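Local coordinates for RidA family protein (Mycobacterium tuberculosis, PDB 3I7T) that is of unknown function, but forms a homotrimer of the YjgF/YER057c/UK114 (RidA) family, whose characterised members include imine or enamine deaminases, at residues A[38-43]-A[79-84]; A[73-78]-A[99-104]; A[4-9]-A[18-23]; A[29-34]-A[114-119]. One frame throughout, in Å; residues are numbered along the deposited sequence.

Contact 1 (A[38-43]-A[79-84])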
loop_
_atom_site.group_PDB
_atom_site.type_symbol
_atom_site.label_atom_id
_atom_site.label_comp_id
_atom_site.label_asym_id
_atom_site.label_seq_id
_atom_site.Cartn_x
_atom_site.Cartn_y
_atom_site.Cartn_z
ATOM N N GLY A 38 21.837 -0.394 -10.493
ATOM C CA GLY A 38 22.331 -1.758 -10.607
ATOM C C GLY A 38 21.743 -2.454 -11.815
ATOM O O GLY A 38 20.657 -2.103 -12.280
ATOM N N ASP A 39 22.465 -3.447 -12.318
ATOM C CA ASP A 39 22.112 -4.095 -13.573
ATOM C C ASP A 39 21.062 -5.181 -13.401
ATOM O O ASP A 39 20.287 -5.441 -14.322
ATOM C CB ASP A 39 23.358 -4.678 -14.253
ATOM N N ASP A 40 21.026 -5.829 -12.240
ATOM C CA ASP A 40 20.138 -6.978 -12.071
ATOM C C ASP A 40 19.331 -6.900 -10.781
ATOM O O ASP A 40 19.611 -6.072 -9.915
ATOM C CB ASP A 40 20.920 -8.290 -12.131
ATOM C CG ASP A 40 20.029 -9.496 -12.445
ATOM O OD1 ASP A 40 20.576 -10.625 -12.477
ATOM O OD2 ASP A 40 18.792 -9.331 -12.667
ATOM N N ILE A 41 18.333 -7.768 -10.653
ATOM C CA ILE A 41 17.378 -7.609 -9.574
ATOM C C ILE A 41 18.023 -7.592 -8.189
ATOM O O ILE A 41 17.650 -6.775 -7.356
ATOM C CB ILE A 41 16.156 -8.576 -9.667
ATOM C CG1 ILE A 41 14.898 -7.852 -9.138
ATOM C CG2 ILE A 41 16.438 -9.915 -8.972
ATOM C CD1 ILE A 41 13.639 -8.710 -9.045
ATOM N N ALA A 42 19.005 -8.449 -7.937
ATOM C CA ALA A 42 19.656 -8.429 -6.629
ATOM C C ALA A 42 20.289 -7.070 -6.327
ATOM O O ALA A 42 20.042 -6.504 -5.278
ATOM C CB ALA A 42 20.691 -9.536 -6.504
ATOM N N ALA A 43 21.105 -6.555 -7.245
ATOM C CA ALA A 43 21.789 -5.284 -7.010
ATOM C C ALA A 43 20.799 -4.143 -6.804
ATOM O O ALA A 43 21.001 -3.274 -5.955
ATOM C CB ALA A 43 22.729 -4.975 -8.161
ATOM N N TRP A 79 11.543 -14.039 -7.224
ATOM C CA TRP A 79 11.287 -13.617 -5.845
ATOM C C TRP A 79 12.405 -13.988 -4.882
ATOM O O TRP A 79 12.603 -13.314 -3.873
ATOM C CB TRP A 79 9.944 -14.154 -5.332
ATOM C CG TRP A 79 9.903 -15.644 -5.120
ATOM C CD1 TRP A 79 9.533 -16.594 -6.031
ATOM C CD2 TRP A 79 10.231 -16.351 -3.918
ATOM N NE1 TRP A 79 9.613 -17.848 -5.470
ATOM C CE2 TRP A 79 10.043 -17.728 -4.176
ATOM C CE3 TRP A 79 10.677 -15.957 -2.653
ATOM C CZ2 TRP A 79 10.281 -18.713 -3.216
ATOM C CZ3 TRP A 79 10.913 -16.942 -1.696
ATOM C CH2 TRP A 79 10.716 -18.306 -1.989
ATOM N N ARG A 80 13.139 -15.053 -5.186
ATOM C CA ARG A 80 14.199 -15.495 -4.289
ATOM C C ARG A 80 15.416 -14.596 -4.265
ATOM O O ARG A 80 16.011 -14.406 -3.218
ATOM C CB ARG A 80 14.612 -16.927 -4.595
ATOM C CG ARG A 80 13.932 -17.917 -3.690
ATOM C CD ARG A 80 14.481 -19.314 -3.864
ATOM N NE ARG A 80 13.641 -20.259 -3.136
ATOM C CZ ARG A 80 13.646 -20.388 -1.812
ATOM N NH1 ARG A 80 14.459 -19.641 -1.071
ATOM N NH2 ARG A 80 12.839 -21.264 -1.230
ATOM N N GLU A 81 15.788 -14.050 -5.418
ATOM C CA GLU A 81 16.901 -13.117 -5.502
ATOM C C GLU A 81 16.583 -11.887 -4.659
ATOM O O GLU A 81 17.455 -11.341 -3.978
ATOM C CB GLU A 81 17.162 -12.708 -6.963
ATOM C CG GLU A 81 18.024 -13.688 -7.782
ATOM C CD GLU A 81 18.580 -13.065 -9.090
ATOM O OE1 GLU A 81 19.541 -12.240 -9.050
ATOM O OE2 GLU A 81 18.050 -13.418 -10.170
ATOM N N VAL A 82 15.324 -11.459 -4.708
ATOM C CA VAL A 82 14.880 -10.284 -3.969
ATOM C C VAL A 82 14.768 -10.608 -2.484
ATOM O O VAL A 82 15.295 -9.886 -1.640
ATOM C CB VAL A 82 13.524 -9.761 -4.498
ATOM C CG1 VAL A 82 13.055 -8.579 -3.682
ATOM C CG2 VAL A 82 13.655 -9.363 -5.939
ATOM N N GLY A 83 14.095 -11.714 -2.172
ATOM C CA GLY A 83 13.962 -12.160 -0.787
ATOM C C GLY A 83 15.271 -12.279 -0.025
ATOM O O GLY A 83 15.350 -11.895 1.138
ATOM N N GLU A 84 16.298 -12.826 -0.666
ATOM C CA GLU A 84 17.597 -12.994 -0.024
ATOM C C GLU A 84 18.148 -11.675 0.492
ATOM O O GLU A 84 18.689 -11.604 1.593
ATOM C CB GLU A 84 18.602 -13.605 -0.995
ATOM C CG GLU A 84 18.433 -15.090 -1.199
ATOM C CD GLU A 84 19.329 -15.621 -2.295
ATOM O OE1 GLU A 84 20.493 -15.163 -2.393
ATOM O OE2 GLU A 84 18.867 -16.498 -3.059
#
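Glu81 and Ile41 carry most of the meeting between the first turns of helices 41-58 and 79-90, showing how an acidic side chain can pack along its length on an apolar one. Glu81 CG turns away from its own carbonyl carbon to lie beside the backbone N (chi1 -83°), and the chain runs out extended past Ile41. Its CB lies 3.5 Å from Ile41 CG2, and its CD is 3.8 Å from the same methyl. Further out, Glu81 OE1 comes to 3.9 Å from Ala42 CB and lies 3.9 Å from the like-charged Asp40 OD1.

The other branch of Ile41 faces Val82, the two side chains meeting at about a right angle; Ile41 CG1 is 3.7 Å from Val82 CG2. No hydrogen bond joins the segments. Asp40 precedes the helix without capping it; its OD2 accepts from Ile41 N, the next residue, over 2.6 Å. That oxygen also forms a salt bridge with Arg78.

Beneath the two helix starts lies the sheet: Ile41 and Val82 both rest on Val73 of strand 66-73, Val82 also on Met99 of strand 99-101, while Trp79 turns to Phe13 of the second subunit.

Contact 2 (A[73-78]-A[99-104])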
loop_
_atom_site.group_PDB
_atom_site.type_symbol
_atom_site.label_atom_id
_atom_site.label_comp_id
_atom_site.label_asym_id
_atom_site.label_seq_id
_atom_site.Cartn_x
_atom_site.Cartn_y
_atom_site.Cartn_z
ATOM N N VAL A 73 7.732 -6.102 -8.100
ATOM C CA VAL A 73 8.726 -6.640 -9.009
ATOM C C VAL A 73 8.149 -6.810 -10.408
ATOM O O VAL A 73 6.934 -6.992 -10.577
ATOM C CB VAL A 73 9.299 -7.972 -8.511
ATOM C CG1 VAL A 73 10.145 -7.748 -7.281
ATOM C CG2 VAL A 73 8.166 -8.991 -8.248
ATOM N N THR A 74 9.007 -6.752 -11.421
ATOM C CA THR A 74 8.518 -6.957 -12.772
ATOM C C THR A 74 8.522 -8.446 -13.143
ATOM O O THR A 74 7.872 -8.847 -14.099
ATOM C CB THR A 74 9.253 -6.089 -13.840
ATOM O OG1 THR A 74 10.663 -6.370 -13.841
ATOM C CG2 THR A 74 9.008 -4.600 -13.576
ATOM N N ASP A 75 9.239 -9.264 -12.382
ATOM C CA ASP A 75 9.219 -10.702 -12.620
ATOM C C ASP A 75 9.233 -11.458 -11.307
ATOM O O ASP A 75 10.298 -11.677 -10.719
ATOM C CB ASP A 75 10.407 -11.135 -13.468
ATOM C CG ASP A 75 10.395 -12.622 -13.753
ATOM O OD1 ASP A 75 9.588 -13.338 -13.110
ATOM O OD2 ASP A 75 11.184 -13.076 -14.617
ATOM N N ILE A 76 8.050 -11.843 -10.840
ATOM C CA ILE A 76 7.932 -12.449 -9.516
ATOM C C ILE A 76 8.536 -13.862 -9.478
ATOM O O ILE A 76 8.727 -14.444 -8.404
ATOM C CB ILE A 76 6.461 -12.448 -8.996
ATOM C CG1 ILE A 76 6.436 -12.481 -7.456
ATOM C CG2 ILE A 76 5.652 -13.586 -9.623
ATOM C CD1 ILE A 76 5.161 -11.992 -6.876
ATOM N N SER A 77 8.847 -14.417 -10.644
ATOM C CA SER A 77 9.526 -15.704 -10.658
ATOM C C SER A 77 10.938 -15.553 -10.085
ATOM O O SER A 77 11.599 -16.546 -9.760
ATOM C CB SER A 77 9.547 -16.320 -12.064
ATOM O OG SER A 77 10.589 -15.790 -12.855
ATOM N N ARG A 78 11.392 -14.308 -9.952
ATOM C CA ARG A 78 12.702 -14.031 -9.370
ATOM C C ARG A 78 12.605 -13.605 -7.903
ATOM O O ARG A 78 13.484 -12.921 -7.392
ATOM C CB ARG A 78 13.447 -12.973 -10.194
ATOM C CG ARG A 78 13.713 -13.391 -11.637
ATOM C CD ARG A 78 14.653 -12.421 -12.348
ATOM N NE ARG A 78 13.983 -11.169 -12.719
ATOM C CZ ARG A 78 14.597 -10.108 -13.243
ATOM N NH1 ARG A 78 15.914 -10.125 -13.461
ATOM N NH2 ARG A 78 13.894 -9.032 -13.548
ATOM N N MET A 99 4.770 -8.982 -1.736
ATOM C CA MET A 99 5.502 -8.891 -2.987
ATOM C C MET A 99 4.545 -9.205 -4.103
ATOM O O MET A 99 3.969 -10.289 -4.134
ATOM C CB MET A 99 6.658 -9.892 -3.015
ATOM C CG MET A 99 7.607 -9.718 -4.184
ATOM S SD MET A 99 8.791 -11.093 -4.356
ATOM C CE MET A 99 9.766 -10.855 -2.880
ATOM N N VAL A 100 4.367 -8.272 -5.028
ATOM C CA VAL A 100 3.499 -8.547 -6.167
ATOM C C VAL A 100 4.151 -8.147 -7.470
ATOM O O VAL A 100 4.979 -7.244 -7.526
ATOM C CB VAL A 100 2.154 -7.815 -6.099
ATOM C CG1 VAL A 100 1.346 -8.289 -4.889
ATOM C CG2 VAL A 100 2.377 -6.299 -6.097
ATOM N N GLU A 101 3.747 -8.817 -8.532
ATOM C CA GLU A 101 4.299 -8.493 -9.817
ATOM C C GLU A 101 3.469 -7.406 -10.489
ATOM O O GLU A 101 2.238 -7.486 -10.524
ATOM C CB GLU A 101 4.335 -9.737 -10.675
ATOM C CG GLU A 101 5.156 -9.584 -11.911
ATOM C CD GLU A 101 5.240 -10.884 -12.649
ATOM O OE1 GLU A 101 5.980 -11.782 -12.197
ATOM O OE2 GLU A 101 4.546 -11.012 -13.668
ATOM N N VAL A 102 4.147 -6.392 -11.021
ATOM C CA VAL A 102 3.471 -5.356 -11.808
ATOM C C VAL A 102 3.908 -5.407 -13.279
ATOM O O VAL A 102 4.963 -5.956 -13.595
ATOM C CB VAL A 102 3.709 -3.946 -11.216
ATOM C CG1 VAL A 102 3.032 -3.835 -9.855
ATOM C CG2 VAL A 102 5.203 -3.652 -11.105
ATOM N N THR A 103 3.116 -4.825 -14.172
ATOM C CA THR A 103 3.503 -4.830 -15.578
ATOM C C THR A 103 4.747 -3.989 -15.827
ATOM O O THR A 103 5.614 -4.392 -16.595
ATOM C CB THR A 103 2.356 -4.403 -16.534
ATOM O OG1 THR A 103 1.742 -3.199 -16.055
ATOM C CG2 THR A 103 1.308 -5.496 -16.631
ATOM N N ALA A 104 4.843 -2.835 -15.168
ATOM C CA ALA A 104 5.984 -1.932 -15.359
ATOM C C ALA A 104 6.250 -1.046 -14.143
ATOM O O ALA A 104 5.347 -0.769 -13.368
ATOM C CB ALA A 104 5.766 -1.060 -16.606
HETATM O O HOH W 1 6.014 -7.578 -15.865
#
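Val73 and Glu101 pair as a parallel beta bridge, the closing step of a beta-alpha-beta crossover in which strand 66-73 leads through helix 79-90 to strand 99-101. The backbone bonds come first: Val73 N donates to Val100 O (3.0 Å), and Val73 O accepts from Val102 N (2.9 Å). Glu101 CA adds a CA-H...O contact to Val73 O.

The polar side-chain contact is Glu101 reaching over the loop. With CG anti to the backbone N (chi1 -167°) and the chain extended beyond it, OE1 accepts from Ile76 N along a straight N-H (170°); the modelled 2.5 Å is doubtfully short. Glu101 OE2 binds Thr103 OG1 of the second subunit. Asp75 OD1 accepts from Ser77 N, an Asx turn, and also from Ser77 OG, both on one face of the carboxylate. This oxygen lies close to the like-charged Glu101 OE1, which may raise the cost of ionising both.

Apolar contacts complete the pairing: Ile76 CG1 is 4.1 Å from Met99 SD and Val73 CG2 4.2 Å from Met99 CG; Ile76 CD1 also packs against Met99 O, 3.4 Å away. Beyond the strand pairing, a water sits 2.9 Å from Thr74 O and 3.0 Å from Val102 O.

Contact 3 (A[4-9]-A[18-23])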
loop_
_atom_site.group_PDB
_atom_site.type_symbol
_atom_site.label_atom_id
_atom_site.label_comp_id
_atom_site.label_asym_id
_atom_site.label_seq_id
_atom_site.Cartn_x
_atom_site.Cartn_y
_atom_site.Cartn_z
ATOM N N ARG A 4 5.969 18.308 11.552
ATOM C CA ARG A 4 6.255 17.498 10.372
ATOM C C ARG A 4 7.634 17.773 9.767
ATOM O O ARG A 4 8.016 18.921 9.570
ATOM C CB ARG A 4 5.159 17.726 9.322
ATOM C CG ARG A 4 5.300 16.931 8.004
ATOM C CD ARG A 4 4.045 17.142 7.144
ATOM N NE ARG A 4 4.183 16.629 5.785
ATOM C CZ ARG A 4 3.172 16.131 5.079
ATOM N NH1 ARG A 4 3.379 15.675 3.849
ATOM N NH2 ARG A 4 1.951 16.091 5.612
ATOM N N THR A 5 8.373 16.709 9.471
ATOM C CA THR A 5 9.660 16.846 8.811
ATOM C C THR A 5 9.683 15.986 7.558
ATOM O O THR A 5 9.080 14.911 7.515
ATOM C CB THR A 5 10.852 16.470 9.745
ATOM O OG1 THR A 5 10.543 15.278 10.464
ATOM C CG2 THR A 5 11.118 17.556 10.752
ATOM N N MET A 6 10.389 16.467 6.542
ATOM C CA MET A 6 10.419 15.810 5.251
ATOM C C MET A 6 11.826 15.710 4.702
ATOM O O MET A 6 12.673 16.586 4.930
ATOM C CB MET A 6 9.534 16.566 4.271
ATOM C CG MET A 6 8.148 16.792 4.813
ATOM S SD MET A 6 7.015 17.573 3.655
ATOM C CE MET A 6 7.908 19.053 3.185
ATOM N N VAL A 7 12.065 14.632 3.972
ATOM C CA VAL A 7 13.359 14.350 3.409
ATOM C C VAL A 7 13.233 14.370 1.891
ATOM O O VAL A 7 12.342 13.740 1.323
ATOM C CB VAL A 7 13.881 12.963 3.873
ATOM C CG1 VAL A 7 15.225 12.613 3.185
ATOM C CG2 VAL A 7 13.993 12.913 5.413
ATOM N N SER A 8 14.134 15.103 1.247
ATOM C CA SER A 8 14.181 15.190 -0.204
ATOM C C SER A 8 15.553 14.708 -0.676
ATOM O O SER A 8 16.534 14.841 0.047
ATOM C CB SER A 8 13.996 16.637 -0.634
ATOM O OG SER A 8 14.537 16.843 -1.933
ATOM N N SER A 9 15.628 14.139 -1.877
ATOM C CA SER A 9 16.921 13.709 -2.417
ATOM C C SER A 9 17.418 14.704 -3.463
ATOM O O SER A 9 18.533 14.579 -3.977
ATOM C CB SER A 9 16.817 12.317 -3.030
ATOM O OG SER A 9 15.892 12.324 -4.101
ATOM N N GLY A 18 6.054 16.308 -7.121
ATOM C CA GLY A 18 5.742 16.978 -5.853
ATOM C C GLY A 18 5.544 15.975 -4.728
ATOM O O GLY A 18 4.414 15.775 -4.254
ATOM N N TYR A 19 6.631 15.323 -4.323
ATOM C CA TYR A 19 6.588 14.301 -3.268
ATOM C C TYR A 19 7.939 14.270 -2.531
ATOM O O TYR A 19 8.941 14.782 -3.039
ATOM C CB TYR A 19 6.235 12.915 -3.843
ATOM C CG TYR A 19 7.396 12.154 -4.494
ATOM C CD1 TYR A 19 8.174 11.268 -3.748
ATOM C CD2 TYR A 19 7.695 12.310 -5.856
ATOM C CE1 TYR A 19 9.235 10.567 -4.326
ATOM C CE2 TYR A 19 8.746 11.612 -6.449
ATOM C CZ TYR A 19 9.518 10.739 -5.679
ATOM O OH TYR A 19 10.572 10.035 -6.255
ATOM N N SER A 20 7.953 13.675 -1.337
ATOM C CA SER A 20 9.158 13.564 -0.526
ATOM C C SER A 20 9.654 12.132 -0.490
ATOM O O SER A 20 8.887 11.192 -0.658
ATOM C CB SER A 20 8.881 14.010 0.912
ATOM O OG SER A 20 8.561 15.378 0.984
ATOM N N ARG A 21 10.947 11.963 -0.252
ATOM C CA ARG A 21 11.507 10.636 -0.068
ATOM C C ARG A 21 10.952 10.017 1.225
ATOM O O ARG A 21 10.587 8.839 1.251
ATOM C CB ARG A 21 13.038 10.717 -0.019
ATOM C CG ARG A 21 13.700 10.922 -1.378
ATOM C CD ARG A 21 13.679 9.629 -2.179
ATOM N NE ARG A 21 14.143 8.518 -1.362
ATOM C CZ ARG A 21 13.661 7.279 -1.427
ATOM N NH1 ARG A 21 12.694 6.983 -2.286
ATOM N NH2 ARG A 21 14.150 6.335 -0.624
ATOM N N ALA A 22 10.896 10.817 2.295
ATOM C CA ALA A 22 10.342 10.370 3.570
ATOM C C ALA A 22 9.636 11.509 4.297
ATOM O O ALA A 22 10.030 12.676 4.176
ATOM C CB ALA A 22 11.419 9.793 4.447
ATOM N N VAL A 23 8.601 11.167 5.059
ATOM C CA VAL A 23 7.943 12.140 5.916
ATOM C C VAL A 23 7.779 11.530 7.294
ATOM O O VAL A 23 7.434 10.353 7.408
ATOM C CB VAL A 23 6.567 12.561 5.335
ATOM C CG1 VAL A 23 5.850 13.553 6.274
ATOM C CG2 VAL A 23 6.770 13.184 3.975
#
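Val7 stands across from two residues at once, Arg21 and Ala22, which makes a classic beta bulge in the antiparallel pairing of strands 4-7 and 22-25. Val7 O takes the bond from Arg21 N at 2.8 Å and a weak second one from Ala22 N at 3.4 Å, while Val7 N donates to Ala22 O.

From the bulge the Arg21 side chain can be followed outward. Its CB lies 3.4 Å from Val7 O. CG, beside the backbone N (chi1 -76°), comes to 3.8 Å from Ser9 OG, and CD lies close to the same hydroxyl, which is itself bonded to Glu14. Bends at chi2 and chi3 then turn the chain away from segment 4-9, and at the tip NH1 bonds Thr34 OG1.

Past the bulge, Met6 lies alongside Val23, with CG 4.0 Å from CG2, and Val23 CG1 covers one face of the Arg4 guanidinium, 3.5 Å from NE. Ser20 OG and Arg4 NH2 form hydrogen bonds with Arg94 O and Val66 O, respectively, of the third subunit. Strand 4-7 is outermost in the chain's sheet here; strand 22-25 continues the sheet to strand 28-35, and helix 41-58 lies against Val7, Arg21 and Ala22.

Contact 4 (A[29-34]-A[114-119])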
loop_
_atom_site.group_PDB
_atom_site.type_symbol
_atom_site.label_atom_id
_atom_site.label_comp_id
_atom_site.label_asym_id
_atom_site.label_seq_id
_atom_site.Cartn_x
_atom_site.Cartn_y
_atom_site.Cartn_z
ATOM N N VAL A 29 7.124 7.312 10.419
ATOM C CA VAL A 29 7.916 7.703 9.243
ATOM C C VAL A 29 7.451 6.861 8.051
ATOM O O VAL A 29 7.482 5.620 8.105
ATOM C CB VAL A 29 9.417 7.510 9.472
ATOM C CG1 VAL A 29 10.204 7.942 8.258
ATOM C CG2 VAL A 29 9.876 8.311 10.703
ATOM N N VAL A 30 6.978 7.525 6.998
ATOM C CA VAL A 30 6.692 6.828 5.740
ATOM C C VAL A 30 7.738 7.136 4.671
ATOM O O VAL A 30 8.238 8.253 4.573
ATOM C CB VAL A 30 5.271 7.139 5.209
ATOM C CG1 VAL A 30 4.247 6.649 6.203
ATOM C CG2 VAL A 30 5.105 8.617 4.957
ATOM N N VAL A 31 8.077 6.122 3.888
ATOM C CA VAL A 31 9.072 6.235 2.847
ATOM C C VAL A 31 8.422 5.960 1.482
ATOM O O VAL A 31 7.623 5.016 1.319
ATOM C CB VAL A 31 10.265 5.281 3.132
ATOM C CG1 VAL A 31 11.417 5.481 2.121
ATOM C CG2 VAL A 31 10.784 5.516 4.554
ATOM N N ALA A 32 8.763 6.811 0.513
ATOM C CA ALA A 32 8.288 6.692 -0.865
ATOM C C ALA A 32 8.674 5.355 -1.493
ATOM O O ALA A 32 9.628 4.710 -1.054
ATOM C CB ALA A 32 8.878 7.844 -1.719
ATOM N N GLY A 33 7.940 4.955 -2.530
ATOM C CA GLY A 33 8.391 3.847 -3.380
ATOM C C GLY A 33 9.812 4.163 -3.808
ATOM O O GLY A 33 10.102 5.268 -4.292
ATOM N N THR A 34 10.710 3.203 -3.617
ATOM C CA THR A 34 12.106 3.423 -3.918
ATOM C C THR A 34 12.652 2.397 -4.889
ATOM O O THR A 34 12.517 1.205 -4.664
ATOM C CB THR A 34 12.944 3.310 -2.643
ATOM O OG1 THR A 34 12.400 4.201 -1.660
ATOM C CG2 THR A 34 14.400 3.670 -2.935
ATOM N N ILE A 114 10.532 -0.625 -3.797
ATOM C CA ILE A 114 10.200 -0.942 -2.410
ATOM C C ILE A 114 9.693 0.272 -1.640
ATOM O O ILE A 114 10.303 1.340 -1.683
ATOM C CB ILE A 114 11.435 -1.551 -1.697
ATOM C CG1 ILE A 114 11.967 -2.712 -2.551
ATOM C CG2 ILE A 114 11.096 -1.945 -0.240
ATOM C CD1 ILE A 114 13.194 -3.407 -2.002
ATOM N N GLU A 115 8.572 0.104 -0.944
ATOM C CA GLU A 115 8.091 1.085 0.019
ATOM C C GLU A 115 8.384 0.625 1.438
ATOM O O GLU A 115 8.574 -0.568 1.691
ATOM C CB GLU A 115 6.575 1.228 -0.114
ATOM C CG GLU A 115 6.121 1.714 -1.455
ATOM C CD GLU A 115 4.603 1.672 -1.561
ATOM O OE1 GLU A 115 3.965 1.096 -0.657
ATOM O OE2 GLU A 115 4.045 2.220 -2.527
ATOM N N ALA A 116 8.355 1.552 2.385
ATOM C CA ALA A 116 8.494 1.165 3.773
ATOM C C ALA A 116 7.682 2.084 4.693
ATOM O O ALA A 116 7.540 3.286 4.422
ATOM C CB ALA A 116 9.960 1.160 4.180
ATOM N N ASP A 117 7.138 1.496 5.765
ATOM C CA ASP A 117 6.543 2.254 6.856
ATOM C C ASP A 117 7.318 1.924 8.106
ATOM O O ASP A 117 7.679 0.763 8.340
ATOM C CB ASP A 117 5.073 1.883 7.064
ATOM C CG ASP A 117 4.223 2.223 5.865
ATOM O OD1 ASP A 117 4.173 3.410 5.499
ATOM O OD2 ASP A 117 3.611 1.301 5.287
ATOM N N ALA A 118 7.584 2.946 8.909
ATOM C CA ALA A 118 8.335 2.760 10.136
ATOM C C ALA A 118 7.602 3.422 11.288
ATOM O O ALA A 118 6.815 4.346 11.085
ATOM C CB ALA A 118 9.751 3.322 9.998
ATOM N N TYR A 119 7.858 2.933 12.496
ATOM C CA TYR A 119 7.272 3.530 13.685
ATOM C C TYR A 119 8.371 3.847 14.696
ATOM O O TYR A 119 9.137 2.963 15.096
ATOM C CB TYR A 119 6.218 2.590 14.281
ATOM C CG TYR A 119 5.479 3.151 15.478
ATOM C CD1 TYR A 119 6.059 3.154 16.739
ATOM C CD2 TYR A 119 4.197 3.672 15.341
ATOM C CE1 TYR A 119 5.382 3.666 17.832
ATOM C CE2 TYR A 119 3.513 4.178 16.426
ATOM C CZ TYR A 119 4.109 4.178 17.666
ATOM O OH TYR A 119 3.418 4.681 18.750
#
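The carboxylate of Asp117 meets Val30 through OD1, which sits 3.3 Å from CG1, and the flat peptide groups of this antiparallel strand pair are met at varied tilts. Thr34 N stands above the carbonyl plane of Ile114, 42° out of it, and Val29 N lies similarly above that of Ala118. Ala118 N instead approaches Val29 O nearly along the C=O axis.

Strands 28-35 and 112-119 are neighbours at the middle of the mixed sheet, and a beta bulge interrupts their ladder. Val29 and Ala118 form a hydrogen-bonded pair, with Ala118 N to Val29 O at 2.8 Å, and Val31 N binds Ala116 O at 2.9 Å. The register then slips by one residue before Thr34 and Ile114 pair again through two bonds. Gly33 lies in the slip, its CA 3.7 Å from Glu115 CG.

Val29, Val31, Ala116 and Ala118 share the sheet face packed on helix 41-58 and the loop after it. Val30 and Asp117 lie on the other, turned to the third subunit, where Arg68 forms a salt bridge with Asp117 OD1. Glu115 is bound there by Ser98 and Arg70 of that subunit, and by Arg70 of its own chain.

Ala116 N is buried without a partner in the model, whereas Val31 O, 3.7 Å from Ala116 N and not bonded to it, accepts from Arg68 NH1 of the third subunit.

Overall arrangement
Contacts 2, 3 and 4 follow one sheet across its width, while contact 1 joins two helix starts that pack against its far end. Contact 3 holds one outermost strand and contact 2 the other, their centres about 26 Å apart, with contact 4 between them. Contacts 3 and 4 join directly through neighbouring strands, Arg21 O lying 2.8 Å from Ala32 N, a probable hydrogen bond. Contacts 1 and 2 touch through the salt bridge of Asp40 OD2 and Arg78 NH1 (3.1 Å). Contacts 2, 3 and 4 reach the third subunit; contacts 1 and 2, with one residue of contact 4, reach the second. Relatives bind ligands in clefts between subunits; no such site is established here.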